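Local coordinates for putative glucarate dehydratase (Pseudomonas fluorescens, PDB 4IT1), which probably catalyses the magnesium-dependent dehydration of D-glucarate to 5-dehydro-4-deoxy-D-glucarate, as a member of the enolase superfamily, at residues K210-K215 and P236-R241; A168-K173 and A198-M203; D162-S167 and P362-A367; P220-V225 and I254-L259. All blocks are in the same frame, centred on the assembly; numbering follows the deposited sequence. Where two conformers were deposited one is given.

Contact 1 (K210-K215 and P236-R241); sequences KSIKLK and PGYPLR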
loop_
_atom_site.group_PDB
_atom_site.type_symbol
_atom_site.label_atom_id
_atom_site.label_comp_id
_atom_site.label_asym_id
_atom_site.label_seq_id
_atom_site.Cartn_x
_atom_site.Cartn_y
_atom_site.Cartn_z
ATOM N N LYS A 210 -1.771 -2.131 29.505
ATOM C CA LYS A 210 -0.362 -2.036 29.913
ATOM C C LYS A 210 0.270 -0.672 29.629
ATOM O O LYS A 210 1.446 -0.457 29.916
ATOM C CB LYS A 210 0.461 -3.173 29.294
ATOM C CG LYS A 210 0.189 -4.529 29.933
ATOM C CD LYS A 210 0.899 -5.665 29.212
ATOM C CE LYS A 210 0.510 -7.008 29.811
ATOM N NZ LYS A 210 1.201 -8.141 29.138
ATOM N N SER A 211 -0.526 0.248 29.083
ATOM C CA SER A 211 -0.083 1.621 28.816
ATOM C C SER A 211 -1.216 2.621 29.032
ATOM O O SER A 211 -2.390 2.253 29.000
ATOM C CB SER A 211 0.468 1.739 27.398
ATOM O OG SER A 211 -0.421 1.157 26.468
ATOM N N ILE A 212 -0.860 3.885 29.257
ATOM C CA ILE A 212 -1.855 4.921 29.557
ATOM C C ILE A 212 -1.734 6.181 28.674
ATOM O O ILE A 212 -0.639 6.754 28.520
ATOM C CB ILE A 212 -1.810 5.331 31.048
ATOM C CG1 ILE A 212 -1.952 4.107 31.966
ATOM C CG2 ILE A 212 -2.915 6.327 31.353
ATOM C CD1 ILE A 212 -1.512 4.347 33.400
ATOM N N LYS A 213 -2.866 6.604 28.107
ATOM C CA LYS A 213 -2.962 7.906 27.420
ATOM C C LYS A 213 -3.969 8.842 28.088
ATOM O O LYS A 213 -5.159 8.514 28.195
ATOM C CB LYS A 213 -3.333 7.738 25.940
ATOM C CG LYS A 213 -3.469 9.073 25.197
ATOM C CD LYS A 213 -3.462 8.897 23.692
ATOM C CE LYS A 213 -2.057 8.685 23.147
ATOM N NZ LYS A 213 -2.131 7.990 21.827
ATOM N N LEU A 214 -3.495 10.011 28.514
ATOM C CA LEU A 214 -4.378 11.041 29.065
ATOM C C LEU A 214 -4.818 12.096 28.028
ATOM O O LEU A 214 -3.979 12.694 27.341
ATOM C CB LEU A 214 -3.707 11.729 30.256
ATOM C CG LEU A 214 -4.483 12.884 30.884
ATOM C CD1 LEU A 214 -5.624 12.373 31.753
ATOM C CD2 LEU A 214 -3.552 13.785 31.678
ATOM N N LYS A 215 -6.129 12.323 27.933
ATOM C CA LYS A 215 -6.672 13.425 27.136
ATOM C C LYS A 215 -6.417 14.754 27.836
ATOM O O LYS A 215 -7.019 15.041 28.874
ATOM C CB LYS A 215 -8.168 13.247 26.886
ATOM C CG LYS A 215 -8.797 14.388 26.085
ATOM C CD LYS A 215 -8.957 14.049 24.604
ATOM C CE LYS A 215 -7.630 13.966 23.865
ATOM N NZ LYS A 215 -7.800 13.431 22.485
ATOM N N PRO A 236 4.363 2.405 37.932
ATOM C CA PRO A 236 5.683 2.401 37.304
ATOM C C PRO A 236 5.742 1.372 36.177
ATOM O O PRO A 236 4.959 0.417 36.169
ATOM C CB PRO A 236 6.621 1.997 38.452
ATOM C CG PRO A 236 5.794 2.062 39.703
ATOM C CD PRO A 236 4.397 1.768 39.258
ATOM N N GLY A 237 6.649 1.578 35.225
ATOM C CA GLY A 237 6.783 0.680 34.072
ATOM C C GLY A 237 5.571 0.690 33.153
ATOM O O GLY A 237 5.477 -0.115 32.223
ATOM N N TYR A 238 4.628 1.588 33.434
ATOM C CA TYR A 238 3.517 1.855 32.527
ATOM C C TYR A 238 3.907 3.012 31.600
ATOM O O TYR A 238 4.181 4.121 32.073
ATOM C CB TYR A 238 2.242 2.174 33.311
ATOM C CG TYR A 238 1.477 0.946 33.763
ATOM C CD1 TYR A 238 1.805 0.285 34.959
ATOM C CD2 TYR A 238 0.428 0.440 32.994
ATOM C CE1 TYR A 238 1.100 -0.840 35.372
ATOM C CE2 TYR A 238 -0.281 -0.682 33.396
ATOM C CZ TYR A 238 0.056 -1.320 34.581
ATOM O OH TYR A 238 -0.658 -2.432 34.964
ATOM N N PRO A 239 3.986 2.747 30.282
ATOM C CA PRO A 239 4.304 3.821 29.337
ATOM C C PRO A 239 3.190 4.873 29.342
ATOM O O PRO A 239 2.005 4.521 29.234
ATOM C CB PRO A 239 4.365 3.096 27.985
ATOM C CG PRO A 239 4.585 1.656 28.324
ATOM C CD PRO A 239 3.824 1.452 29.599
ATOM N N LEU A 240 3.573 6.141 29.503
ATOM C CA LEU A 240 2.607 7.244 29.596
ATOM C C LEU A 240 2.657 8.188 28.391
ATOM O O LEU A 240 3.740 8.563 27.920
ATOM C CB LEU A 240 2.807 8.036 30.892
ATOM C CG LEU A 240 2.729 7.270 32.218
ATOM C CD1 LEU A 240 3.192 8.140 33.379
ATOM C CD2 LEU A 240 1.323 6.754 32.470
ATOM N N ARG A 241 1.471 8.552 27.903
ATOM C CA ARG A 241 1.300 9.451 26.751
ATOM C C ARG A 241 0.200 10.489 27.027
ATOM O O ARG A 241 -0.710 10.235 27.822
ATOM C CB ARG A 241 0.908 8.647 25.511
ATOM C CG ARG A 241 1.867 7.542 25.124
ATOM C CD ARG A 241 1.115 6.324 24.606
ATOM N NE ARG A 241 1.971 5.139 24.626
ATOM C CZ ARG A 241 1.551 3.877 24.551
ATOM N NH1 ARG A 241 0.260 3.584 24.449
ATOM N NH2 ARG A 241 2.440 2.897 24.584
HETATM O O HOH W 1 -2.128 4.933 22.954
#
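K210 meets Y238 and P239 through its backbone: the carbonyl O of K210 lies 3.1 Å from P239 CD and approaches Y238 CD2 obliquely to the ring. At S211 the side chain takes over, its CB resting over one face of the R241 guanidinium, 3.5 Å from R241 NH1. The parallel pairing begins with I212, whose N donates to P239 O at 2.9 Å with an N-H...O angle of 176°; I212 O receives R241 N at 2.8 Å. With CG1 of I212 beside its own backbone N (chi1 -54°) and L240 turned likewise, the two side chains run side by side, I212 CB 3.7 Å from L240 CD2. On the other face K213 crosses R241 at about a right angle, its CE 3.8 Å from R241 CB. K213 NZ ends in a salt bridge to D369, and one water accepts from it and, weakly, from R241 NH1. L214 N completes the pattern on R241 O at 2.9 Å, just before K215, the predicted proton acceptor. Leucine in place of R241 would probably leave Q265 OE1 without the NH2 donor it now has and S211 CB without its flat neighbour. With helix 221-234 the two strands make a beta-alpha-beta unit of the barrel: L240 packs on I228 and K232 of that helix, L214 on I196 of helix 193-207, and S211 and K213 pair onward with strand 163-170.

Contact 2 (A168-K173 and A198-M203); sequences AYLFFK and AQAARM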
loop_
_atom_site.group_PDB
_atom_site.type_symbol
_atom_site.label_atom_id
_atom_site.label_comp_id
_atom_site.label_asym_id
_atom_site.label_seq_id
_atom_site.Cartn_x
_atom_site.Cartn_y
_atom_site.Cartn_z
ATOM N N ALA A 168 -5.187 2.540 28.086
ATOM C CA ALA A 168 -6.326 3.088 28.795
ATOM C C ALA A 168 -6.405 4.562 28.422
ATOM O O ALA A 168 -5.458 5.315 28.689
ATOM C CB ALA A 168 -6.135 2.927 30.294
ATOM N N TYR A 169 -7.506 4.962 27.784
ATOM C CA TYR A 169 -7.709 6.370 27.411
ATOM C C TYR A 169 -8.422 7.142 28.527
ATOM O O TYR A 169 -9.639 7.041 28.685
ATOM C CB TYR A 169 -8.460 6.505 26.074
ATOM C CG TYR A 169 -7.890 7.607 25.169
ATOM C CD1 TYR A 169 -7.521 8.857 25.691
ATOM C CD2 TYR A 169 -7.708 7.391 23.800
ATOM C CE1 TYR A 169 -6.984 9.844 24.882
ATOM C CE2 TYR A 169 -7.176 8.384 22.980
ATOM C CZ TYR A 169 -6.819 9.608 23.530
ATOM O OH TYR A 169 -6.291 10.602 22.733
ATOM N N LEU A 170 -7.641 7.904 29.294
ATOM C CA LEU A 170 -8.134 8.667 30.433
ATOM C C LEU A 170 -8.589 10.084 30.073
ATOM O O LEU A 170 -7.934 10.782 29.287
ATOM C CB LEU A 170 -7.042 8.798 31.495
ATOM C CG LEU A 170 -6.323 7.580 32.068
ATOM C CD1 LEU A 170 -5.471 8.031 33.249
ATOM C CD2 LEU A 170 -7.313 6.504 32.479
ATOM N N PHE A 171 -9.682 10.509 30.707
ATOM C CA PHE A 171 -10.264 11.833 30.514
ATOM C C PHE A 171 -10.516 12.504 31.848
ATOM O O PHE A 171 -10.857 11.840 32.829
ATOM C CB PHE A 171 -11.618 11.716 29.823
ATOM C CG PHE A 171 -11.534 11.390 28.370
ATOM C CD1 PHE A 171 -11.407 10.073 27.944
ATOM C CD2 PHE A 171 -11.611 12.401 27.416
ATOM C CE1 PHE A 171 -11.345 9.767 26.593
ATOM C CE2 PHE A 171 -11.552 12.102 26.061
ATOM C CZ PHE A 171 -11.415 10.782 25.648
ATOM N N PHE A 172 -10.368 13.822 31.882
ATOM C CA PHE A 172 -11.008 14.602 32.925
ATOM C C PHE A 172 -12.497 14.659 32.584
ATOM O O PHE A 172 -12.874 14.630 31.407
ATOM C CB PHE A 172 -10.399 15.991 33.026
ATOM C CG PHE A 172 -8.943 15.980 33.392
ATOM C CD1 PHE A 172 -8.547 15.866 34.721
ATOM C CD2 PHE A 172 -7.962 16.068 32.409
ATOM C CE1 PHE A 172 -7.199 15.850 35.068
ATOM C CE2 PHE A 172 -6.613 16.059 32.750
ATOM C CZ PHE A 172 -6.230 15.948 34.082
ATOM N N LYS A 173 -13.339 14.674 33.615
ATOM C CA LYS A 173 -14.785 14.718 33.421
ATOM C C LYS A 173 -15.472 15.380 34.607
ATOM O O LYS A 173 -14.906 15.440 35.704
ATOM C CB LYS A 173 -15.361 13.310 33.159
ATOM C CG LYS A 173 -15.343 12.352 34.355
ATOM C CD LYS A 173 -15.746 10.930 33.967
ATOM C CE LYS A 173 -17.240 10.791 33.690
ATOM N NZ LYS A 173 -18.084 11.078 34.888
ATOM N N ALA A 198 -7.426 6.918 40.291
ATOM C CA ALA A 198 -8.557 6.031 40.536
ATOM C C ALA A 198 -9.261 5.604 39.245
ATOM O O ALA A 198 -9.666 4.448 39.112
ATOM C CB ALA A 198 -9.539 6.700 41.480
ATOM N N GLN A 199 -9.402 6.530 38.296
ATOM C CA GLN A 199 -10.075 6.230 37.030
ATOM C C GLN A 199 -9.273 5.216 36.204
ATOM O O GLN A 199 -9.839 4.300 35.596
ATOM C CB GLN A 199 -10.330 7.514 36.225
ATOM C CG GLN A 199 -11.126 7.294 34.943
ATOM C CD GLN A 199 -11.068 8.477 33.985
ATOM O OE1 GLN A 199 -10.562 8.361 32.864
ATOM N NE2 GLN A 199 -11.590 9.619 34.419
ATOM N N ALA A 200 -7.953 5.391 36.190
ATOM C CA ALA A 200 -7.048 4.460 35.510
ATOM C C ALA A 200 -7.088 3.083 36.167
ATOM O O ALA A 200 -7.247 2.063 35.484
ATOM C CB ALA A 200 -5.626 5.005 35.497
ATOM N N ALA A 201 -6.954 3.070 37.493
ATOM C CA ALA A 201 -7.044 1.840 38.279
ATOM C C ALA A 201 -8.271 1.029 37.875
ATOM O O ALA A 201 -8.159 -0.169 37.598
ATOM C CB ALA A 201 -7.067 2.152 39.768
ATOM N N ARG A 202 -9.425 1.693 37.804
ATOM C CA ARG A 202 -10.659 1.037 37.389
ATOM C C ARG A 202 -10.499 0.343 36.045
ATOM O O ARG A 202 -10.921 -0.803 35.883
ATOM C CB ARG A 202 -11.821 2.026 37.336
ATOM C CG ARG A 202 -13.055 1.453 36.656
ATOM C CD ARG A 202 -14.272 2.335 36.860
ATOM N NE ARG A 202 -15.380 1.913 36.004
ATOM C CZ ARG A 202 -16.636 2.328 36.144
ATOM N NH1 ARG A 202 -16.954 3.180 37.116
ATOM N NH2 ARG A 202 -17.578 1.884 35.316
ATOM N N MET A 203 -9.877 1.041 35.096
ATOM C CA MET A 203 -9.705 0.532 33.734
ATOM C C MET A 203 -8.692 -0.603 33.663
ATOM O O MET A 203 -8.926 -1.609 32.985
ATOM C CB MET A 203 -9.272 1.657 32.791
ATOM C CG MET A 203 -10.377 2.625 32.411
ATOM S SD MET A 203 -9.818 3.788 31.153
ATOM C CE MET A 203 -11.336 4.665 30.807
#
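Q199 grips the backbone of F171 with both ends of its side-chain amide. F171 N donates to Q199 OE1 at 3.2 Å, in the carbonyl plane on a lone pair, while Q199 NE2 donates to F171 O at 2.8 Å, 13° from the amide plane. An extended chain, its CG opposite the backbone N (chi1 -175°), carries the amide from helix to strand. L170 slides past Q199 in the opposite direction and sets CD2 3.7 Å from A200 CA, both its methyls meeting A200 CB. M203 completes this shell: SD is 3.9 Å from A168 CB and equally near L170 CD2, and CE lies 3.6 Å from Y169 O. Further out, A168 and L170 are hydrogen-bonded to strand 212-215, and W374 touches Q199 and M203 while its NE1 bonds to Y169 O. Helix 193-207 joins strand 163-170 to 212-215 as a beta-alpha-beta crossover of the barrel, and helix and strand run nearly antiparallel here (155°). The paired amide bonds fix the rotation of Q199 and satisfy both buried backbone polar atoms of F171. They fasten that residue to the helix close to where its side chain borders the tartrate and Y169 OH bonds to K215, the predicted proton acceptor.

Contact 3 (D162-S167 and P362-A367); sequences DEVPFS and PNLDYA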
loop_
_atom_site.group_PDB
_atom_site.type_symbol
_atom_site.label_atom_id
_atom_site.label_comp_id
_atom_site.label_asym_id
_atom_site.label_seq_id
_atom_site.Cartn_x
_atom_site.Cartn_y
_atom_site.Cartn_z
ATOM N N ASP A 162 -1.736 -12.216 16.993
ATOM C CA ASP A 162 -3.088 -12.710 17.270
ATOM C C ASP A 162 -3.757 -11.883 18.367
ATOM O O ASP A 162 -4.929 -12.093 18.705
ATOM C CB ASP A 162 -3.065 -14.203 17.643
ATOM C CG ASP A 162 -2.081 -14.523 18.763
ATOM O OD1 ASP A 162 -1.959 -13.726 19.716
ATOM O OD2 ASP A 162 -1.429 -15.589 18.692
ATOM N N GLU A 163 -2.991 -10.954 18.930
ATOM C CA GLU A 163 -3.463 -10.053 19.967
ATOM C C GLU A 163 -2.957 -8.640 19.686
ATOM O O GLU A 163 -1.776 -8.448 19.380
ATOM C CB GLU A 163 -2.977 -10.517 21.333
ATOM C CG GLU A 163 -3.676 -11.764 21.843
ATOM C CD GLU A 163 -3.436 -12.005 23.319
ATOM O OE1 GLU A 163 -2.604 -11.290 23.920
ATOM O OE2 GLU A 163 -4.086 -12.911 23.880
ATOM N N VAL A 164 -3.854 -7.662 19.790
ATOM C CA VAL A 164 -3.527 -6.257 19.529
ATOM C C VAL A 164 -3.609 -5.451 20.821
ATOM O O VAL A 164 -4.686 -5.343 21.412
ATOM C CB VAL A 164 -4.463 -5.637 18.468
ATOM C CG1 VAL A 164 -4.130 -4.167 18.254
ATOM C CG2 VAL A 164 -4.365 -6.399 17.150
ATOM N N PRO A 165 -2.470 -4.890 21.271
ATOM C CA PRO A 165 -2.462 -4.143 22.537
ATOM C C PRO A 165 -3.180 -2.789 22.427
ATOM O O PRO A 165 -3.286 -2.227 21.332
ATOM C CB PRO A 165 -0.968 -3.951 22.833
ATOM C CG PRO A 165 -0.293 -4.029 21.499
ATOM C CD PRO A 165 -1.153 -4.891 20.607
ATOM N N PHE A 166 -3.684 -2.298 23.557
ATOM C CA PHE A 166 -4.388 -1.024 23.624
ATOM C C PHE A 166 -4.046 -0.335 24.920
ATOM O O PHE A 166 -3.636 -0.984 25.881
ATOM C CB PHE A 166 -5.900 -1.227 23.564
ATOM C CG PHE A 166 -6.435 -1.406 22.177
ATOM C CD1 PHE A 166 -6.835 -0.305 21.426
ATOM C CD2 PHE A 166 -6.553 -2.676 21.622
ATOM C CE1 PHE A 166 -7.345 -0.469 20.147
ATOM C CE2 PHE A 166 -7.059 -2.845 20.339
ATOM C CZ PHE A 166 -7.454 -1.738 19.600
ATOM N N SER A 167 -4.220 0.981 24.949
ATOM C CA SER A 167 -3.984 1.733 26.171
ATOM C C SER A 167 -5.298 2.065 26.854
ATOM O O SER A 167 -6.387 1.868 26.293
ATOM C CB SER A 167 -3.175 3.007 25.891
ATOM O OG SER A 167 -3.796 3.807 24.904
ATOM N N PRO A 362 3.207 -5.303 10.011
ATOM C CA PRO A 362 4.438 -5.749 10.657
ATOM C C PRO A 362 4.936 -4.688 11.610
ATOM O O PRO A 362 5.349 -5.004 12.728
ATOM C CB PRO A 362 5.419 -5.901 9.487
ATOM C CG PRO A 362 4.566 -6.016 8.269
ATOM C CD PRO A 362 3.374 -5.154 8.555
ATOM N N ASN A 363 4.869 -3.431 11.171
ATOM C CA ASN A 363 5.402 -2.315 11.943
ATOM C C ASN A 363 4.368 -1.603 12.823
ATOM O O ASN A 363 4.064 -0.434 12.626
ATOM C CB ASN A 363 6.180 -1.342 11.041
ATOM C CG ASN A 363 5.311 -0.677 9.986
ATOM O OD1 ASN A 363 4.483 -1.319 9.334
ATOM N ND2 ASN A 363 5.506 0.629 9.810
ATOM N N LEU A 364 3.832 -2.336 13.795
ATOM C CA LEU A 364 2.993 -1.764 14.842
ATOM C C LEU A 364 3.867 -1.396 16.042
ATOM O O LEU A 364 4.297 -2.265 16.800
ATOM C CB LEU A 364 1.888 -2.748 15.249
ATOM C CG LEU A 364 0.835 -2.275 16.260
ATOM C CD1 LEU A 364 0.173 -0.988 15.794
ATOM C CD2 LEU A 364 -0.217 -3.350 16.506
ATOM N N ASP A 365 4.107 -0.102 16.215
ATOM C CA ASP A 365 5.158 0.376 17.110
ATOM C C ASP A 365 4.719 0.680 18.536
ATOM O O ASP A 365 5.550 0.715 19.446
ATOM C CB ASP A 365 5.848 1.593 16.494
ATOM C CG ASP A 365 6.526 1.262 15.187
ATOM O OD1 ASP A 365 7.454 0.426 15.205
ATOM O OD2 ASP A 365 6.131 1.824 14.143
ATOM N N TYR A 366 3.424 0.913 18.727
ATOM C CA TYR A 366 2.884 1.254 20.045
ATOM C C TYR A 366 1.489 0.670 20.192
ATOM O O TYR A 366 0.861 0.295 19.203
ATOM C CB TYR A 366 2.816 2.773 20.247
ATOM C CG TYR A 366 4.128 3.507 20.092
ATOM C CD1 TYR A 366 4.563 3.952 18.836
ATOM C CD2 TYR A 366 4.927 3.778 21.199
ATOM C CE1 TYR A 366 5.764 4.633 18.691
ATOM C CE2 TYR A 366 6.133 4.456 21.064
ATOM C CZ TYR A 366 6.545 4.882 19.810
ATOM O OH TYR A 366 7.736 5.555 19.681
ATOM N N ALA A 367 1.015 0.594 21.434
ATOM C CA ALA A 367 -0.354 0.179 21.725
ATOM C C ALA A 367 -1.340 1.146 21.079
ATOM O O ALA A 367 -1.099 2.355 21.020
ATOM C CB ALA A 367 -0.582 0.115 23.230
HETATM O O HOH W 1 -2.128 4.933 22.954
#
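A367 presents its methyl group to the backbone of F166, and this small bump sets the shape of the contact. A367 CB lies 3.9 Å from both F166 N and F166 C, so it sits across the residue's main chain rather than against its ring. The shallow seat continues on both sides along the chain, with S167 N and P165 CB each 4.1 Å from A367 CB. A second bump comes from L364. Its CG stands opposite the backbone N (chi1 -175°), and the CD2 branch reaches V164 CG1 at 4.4 Å and P165 CD at 4.5 Å. The proline ring thus touches both side chains, offering CD to the leucine and CB to the alanine. The fit is loose at L364 and closer at A367, while the touching parts of the chains run 40° apart. F166 turns the other way, onto L351 and M354 of helix 348-360, and R241 packs against S167 and A367. The loop after helix 348-360 lies here beside strand 163-170, and its Y366 O bonds to S340 OG of strand 338-341, at the other end of the parallel series, where the barrel closes. A water 2.8 Å from S167 OG donates weakly to A367 O at 3.4 Å. The contact itself is mostly a fit of apolar surfaces, with polar pairing to P165 and S167 made by C368.

Contact 4 (P220-V225 and I254-L259); sequences PPEHEV and IRMAEL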
loop_
_atom_site.group_PDB
_atom_site.type_symbol
_atom_site.label_atom_id
_atom_site.label_comp_id
_atom_site.label_asym_id
_atom_site.label_seq_id
_atom_site.Cartn_x
_atom_site.Cartn_y
_atom_site.Cartn_z
ATOM N N PRO A 220 -5.520 23.435 33.542
ATOM C CA PRO A 220 -4.224 24.117 33.525
ATOM C C PRO A 220 -3.065 23.132 33.329
ATOM O O PRO A 220 -3.055 22.056 33.946
ATOM C CB PRO A 220 -4.160 24.774 34.901
ATOM C CG PRO A 220 -5.587 25.049 35.234
ATOM C CD PRO A 220 -6.379 23.913 34.644
ATOM N N PRO A 221 -2.114 23.478 32.440
ATOM C CA PRO A 221 -1.074 22.513 32.087
ATOM C C PRO A 221 -0.184 22.071 33.269
ATOM O O PRO A 221 0.190 20.904 33.326
ATOM C CB PRO A 221 -0.281 23.216 30.961
ATOM C CG PRO A 221 -0.710 24.647 30.984
ATOM C CD PRO A 221 -2.092 24.671 31.571
ATOM N N GLU A 222 0.124 22.970 34.205
ATOM C CA GLU A 222 0.804 22.580 35.449
ATOM C C GLU A 222 0.012 21.539 36.238
ATOM O O GLU A 222 0.597 20.626 36.830
ATOM C CB GLU A 222 1.088 23.782 36.354
ATOM C CG GLU A 222 2.352 24.558 36.013
ATOM C CD GLU A 222 2.107 25.712 35.054
ATOM O OE1 GLU A 222 0.986 25.822 34.500
ATOM O OE2 GLU A 222 3.043 26.515 34.856
ATOM N N HIS A 223 -1.312 21.681 36.251
ATOM C CA HIS A 223 -2.160 20.739 36.970
ATOM C C HIS A 223 -2.148 19.393 36.275
ATOM O O HIS A 223 -2.101 18.351 36.931
ATOM C CB HIS A 223 -3.596 21.260 37.132
ATOM C CG HIS A 223 -4.522 20.281 37.790
ATOM N ND1 HIS A 223 -4.590 20.121 39.160
ATOM C CD2 HIS A 223 -5.404 19.395 37.265
ATOM C CE1 HIS A 223 -5.476 19.184 39.448
ATOM N NE2 HIS A 223 -5.985 18.728 38.317
ATOM N N GLU A 224 -2.177 19.410 34.948
ATOM C CA GLU A 224 -2.194 18.167 34.184
ATOM C C GLU A 224 -0.857 17.424 34.301
ATOM O O GLU A 224 -0.840 16.197 34.343
ATOM C CB GLU A 224 -2.581 18.416 32.721
ATOM C CG GLU A 224 -4.025 18.872 32.531
ATOM C CD GLU A 224 -4.423 19.054 31.068
ATOM O OE1 GLU A 224 -3.600 19.545 30.261
ATOM O OE2 GLU A 224 -5.570 18.708 30.721
ATOM N N VAL A 225 0.247 18.174 34.360
ATOM C CA VAL A 225 1.585 17.611 34.581
ATOM C C VAL A 225 1.619 16.839 35.905
ATOM O O VAL A 225 2.056 15.688 35.940
ATOM C CB VAL A 225 2.685 18.706 34.549
ATOM C CG1 VAL A 225 3.999 18.208 35.153
ATOM C CG2 VAL A 225 2.916 19.174 33.123
ATOM N N ILE A 254 7.156 23.708 25.646
ATOM C CA ILE A 254 8.534 23.652 26.097
ATOM C C ILE A 254 8.636 23.640 27.626
ATOM O O ILE A 254 9.373 22.820 28.174
ATOM C CB ILE A 254 9.376 24.774 25.459
ATOM C CG1 ILE A 254 9.610 24.445 23.980
ATOM C CG2 ILE A 254 10.709 24.953 26.190
ATOM C CD1 ILE A 254 10.073 25.623 23.148
ATOM N N ARG A 255 7.888 24.523 28.299
ATOM C CA ARG A 255 7.897 24.601 29.767
ATOM C C ARG A 255 7.404 23.310 30.409
ATOM O O ARG A 255 7.932 22.884 31.442
ATOM C CB ARG A 255 7.077 25.788 30.287
ATOM C CG ARG A 255 7.712 27.150 30.043
ATOM C CD ARG A 255 7.110 28.242 30.925
ATOM N NE ARG A 255 5.685 28.470 30.670
ATOM C CZ ARG A 255 4.696 28.063 31.466
ATOM N NH1 ARG A 255 4.959 27.401 32.587
ATOM N NH2 ARG A 255 3.434 28.320 31.139
ATOM N N MET A 256 6.406 22.687 29.786
ATOM C CA MET A 256 5.868 21.420 30.267
ATOM C C MET A 256 6.861 20.272 30.092
ATOM O O MET A 256 7.054 19.464 31.010
ATOM C CB MET A 256 4.534 21.099 29.593
ATOM C CG MET A 256 3.411 22.090 29.893
ATOM S SD MET A 256 3.034 22.393 31.639
ATOM C CE MET A 256 3.981 23.881 31.968
ATOM N N ALA A 257 7.494 20.213 28.920
ATOM C CA ALA A 257 8.570 19.258 28.649
ATOM C C ALA A 257 9.641 19.286 29.743
ATOM O O ALA A 257 10.132 18.239 30.158
ATOM C CB ALA A 257 9.202 19.545 27.298
ATOM N N GLU A 258 9.995 20.490 30.196
ATOM C CA GLU A 258 10.976 20.667 31.267
ATOM C C GLU A 258 10.494 20.041 32.575
ATOM O O GLU A 258 11.228 19.293 33.214
ATOM C CB GLU A 258 11.315 22.147 31.468
ATOM C CG GLU A 258 12.061 22.777 30.297
ATOM C CD GLU A 258 12.463 24.223 30.546
ATOM O OE1 GLU A 258 13.656 24.543 30.355
ATOM O OE2 GLU A 258 11.595 25.039 30.929
ATOM N N LEU A 259 9.250 20.327 32.946
ATOM C CA LEU A 259 8.663 19.799 34.178
ATOM C C LEU A 259 8.456 18.280 34.157
ATOM O O LEU A 259 8.489 17.638 35.208
ATOM C CB LEU A 259 7.341 20.514 34.509
ATOM C CG LEU A 259 7.352 22.015 34.846
ATOM C CD1 LEU A 259 5.925 22.526 34.990
ATOM C CD2 LEU A 259 8.154 22.324 36.107
#
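Helices 221-234 and 250-260, successive members of the helical layer outside the barrel, meet here through P221, E222 and V225 against R255, M256 and L259. Their axes approach to 10.4 Å and run nearly in the same direction, crossing at -26°. M256 is the central knob. Its chain bends at both chi2 and chi3, which brings SD between two apolar partners, 3.5 Å from both P221 CB and V225 CG2. Its CE goes on to lie 4.0 Å from E222 OE2, beside the carboxylate. L259 extends the apolar strip one turn later: its CB is 4.1 Å from V225 CG1, the two side chains crossing at about a right angle, and its CD1 is 4.2 Å from E222 CG. At the exposed edge R255 NH1 donates to E222 OE2 at 3.1 Å in a salt bridge with an N-H...O angle of 164°. The carboxylate oxygen lies close to the guanidinium plane, but the arginine meets it from above the carboxylate, 37° out of that plane. Cutting M256 back to alanine removes SD and CE, which is likely to open a gap between the helices and leave P221 CB and V225 CG2 without the sulfur they pack on. P221, V225 and M256 thus form a buried apolar patch with L259 at its more exposed margin, while a salt bridge made through one hydrogen bond joins the exposed E222 and R255.

In the fold
Contacts 1, 2 and 3 all reach the mixed sheet that forms the barrel wall, whereas contact 4 joins two helices outside it. Contacts 1 and 2 are buried and lie side by side: L170 bonds with K213 and K215, so strand 163-170 takes a helix in contact 2 while strand 212-215 takes its next neighbour in contact 1. Contact 3 uses the earlier part of strand 163-170, is partly buried, and shares a water with contact 1. Helix 221-234 of contact 4 connects the two strands of contact 1. Chemistry follows place: backbone bonds between strands, a side-chain amide between helix and strand, apolar fit beside a loop, and a salt bridge at the partly exposed helix pair.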